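Local coordinates for uncharacterized protein aq_328 (Aquifex aeolicus, PDB 1R4V) that is of unknown function but adopts an ancestral histone fold and may take part in protein heterodimerization, at residues Asp43-Asp46 and Glu47-Glu50. Numbering follows the deposited sequence.
Sequences DLTD and ETIE. With ZN (zinc ion), chain E.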
loop_
_atom_site.group_PDB
_atom_site.type_symbol
_atom_site.label_atom_id
_atom_site.label_comp_id
_atom_site.label_asym_id
_atom_site.label_seq_id
_atom_site.Cartn_x
_atom_site.Cartn_y
_atom_site.Cartn_z
ATOM N N ASP A 43 -14.283 5.118 8.196
ATOM C CA ASP A 43 -14.410 4.308 9.380
ATOM C C ASP A 43 -14.112 2.850 9.018
ATOM O O ASP A 43 -14.919 2.168 8.403
ATOM C CB ASP A 43 -15.821 4.509 9.931
ATOM C CG ASP A 43 -16.094 3.730 11.214
ATOM O OD1 ASP A 43 -15.181 3.055 11.744
ATOM O OD2 ASP A 43 -17.224 3.725 11.777
ATOM N N LEU A 44 -12.941 2.360 9.417
ATOM C CA LEU A 44 -12.528 0.975 9.199
ATOM C C LEU A 44 -12.835 0.078 10.400
ATOM O O LEU A 44 -12.927 0.564 11.521
ATOM C CB LEU A 44 -11.010 0.936 8.971
ATOM C CG LEU A 44 -10.369 1.746 7.854
ATOM C CD1 LEU A 44 -8.837 1.751 7.989
ATOM C CD2 LEU A 44 -10.807 1.180 6.516
ATOM N N THR A 45 -12.978 -1.221 10.146
ATOM C CA THR A 45 -13.047 -2.283 11.142
ATOM C C THR A 45 -11.884 -3.228 10.898
ATOM O O THR A 45 -11.235 -3.134 9.847
ATOM C CB THR A 45 -14.329 -3.103 11.009
ATOM O OG1 THR A 45 -14.388 -3.756 9.729
ATOM C CG2 THR A 45 -15.559 -2.213 11.018
ATOM N N ASP A 46 -11.632 -4.148 11.830
ATOM C CA ASP A 46 -10.596 -5.154 11.631
ATOM C C ASP A 46 -10.817 -5.885 10.300
ATOM O O ASP A 46 -9.856 -6.079 9.567
ATOM C CB ASP A 46 -10.525 -6.171 12.774
ATOM C CG ASP A 46 -9.969 -5.592 14.077
ATOM O OD1 ASP A 46 -9.189 -4.623 14.046
ATOM O OD2 ASP A 46 -10.243 -6.046 15.215
ATOM N N GLU A 47 -12.058 -6.282 10.002
ATOM C CA GLU A 47 -12.414 -6.962 8.758
ATOM C C GLU A 47 -12.047 -6.159 7.510
ATOM O O GLU A 47 -11.473 -6.726 6.557
ATOM C CB GLU A 47 -13.912 -7.261 8.695
ATOM C CG GLU A 47 -14.275 -8.028 7.423
ATOM C CD GLU A 47 -15.728 -8.444 7.328
ATOM O OE1 GLU A 47 -16.640 -7.712 7.797
ATOM O OE2 GLU A 47 -15.935 -9.535 6.761
ATOM N N THR A 48 -12.387 -4.865 7.489
ATOM C CA THR A 48 -12.087 -4.055 6.312
ATOM C C THR A 48 -10.622 -3.611 6.244
ATOM O O THR A 48 -10.122 -3.365 5.143
ATOM C CB THR A 48 -13.044 -2.850 6.127
ATOM O OG1 THR A 48 -13.124 -2.027 7.308
ATOM C CG2 THR A 48 -14.463 -3.358 5.815
ATOM N N ILE A 49 -9.943 -3.483 7.384
ATOM C CA ILE A 49 -8.494 -3.266 7.387
ATOM C C ILE A 49 -7.784 -4.449 6.749
ATOM O O ILE A 49 -6.865 -4.241 5.959
ATOM C CB ILE A 49 -7.926 -3.008 8.795
ATOM C CG1 ILE A 49 -8.389 -1.657 9.318
ATOM C CG2 ILE A 49 -6.376 -3.080 8.806
ATOM C CD1 ILE A 49 -8.273 -1.502 10.843
ATOM N N GLU A 50 -8.185 -5.676 7.070
ATOM C CA GLU A 50 -7.583 -6.847 6.445
ATOM C C GLU A 50 -7.748 -6.840 4.917
ATOM O O GLU A 50 -6.806 -7.161 4.176
ATOM C CB GLU A 50 -8.180 -8.139 7.011
ATOM C CG GLU A 50 -7.736 -8.436 8.426
ATOM C CD GLU A 50 -6.292 -8.906 8.510
ATOM O OE1 GLU A 50 -5.770 -9.518 7.548
ATOM O OE2 GLU A 50 -5.676 -8.672 9.569
HETATM ZN ZN ZN E . -9.898 -5.553 17.107
HETATM O O HOH W 1 -15.249 -0.475 7.332
HETATM O O HOH W 2 -16.616 -4.796 8.716
#
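T45 and T48 exchange hydrogen bonds at the start of helix 46-62, each threonine hydroxyl accepting from the other's backbone amide. T45 N points almost straight at T48 OG1 (3.0 Å, 179°), while T48 N returns a longer bond to T45 OG1 at 3.2 Å. Both hydroxyls can face back to the main chain because each OG1 sits between its own backbone N and carbonyl carbon (chi1 62° and 53°). T48 OG1 also donates to a water, 2.6 Å away, that bridges to D43 O and so ties in the preceding loop. With alanine at T48, the T45 amide and this water would probably both lose their shared partner, leaving the D43 end of the loop less firmly held to the helix. A second water links T45 OG1 with E47 OE1. The first helical turn continues with I49 N bonded to T45 O at 2.8 Å; L44 CD1 packs against I49 CG1 at 3.7 Å, and L44 also touches F36 of helix 29-40. D46 OD2 binds zinc at 2.0 Å together with E21, while its OD1 forms a salt bridge with R25. The reciprocal T45-T48 pair is a capping box, with T45 as N-cap, beginning a helix of this histone-fold protein.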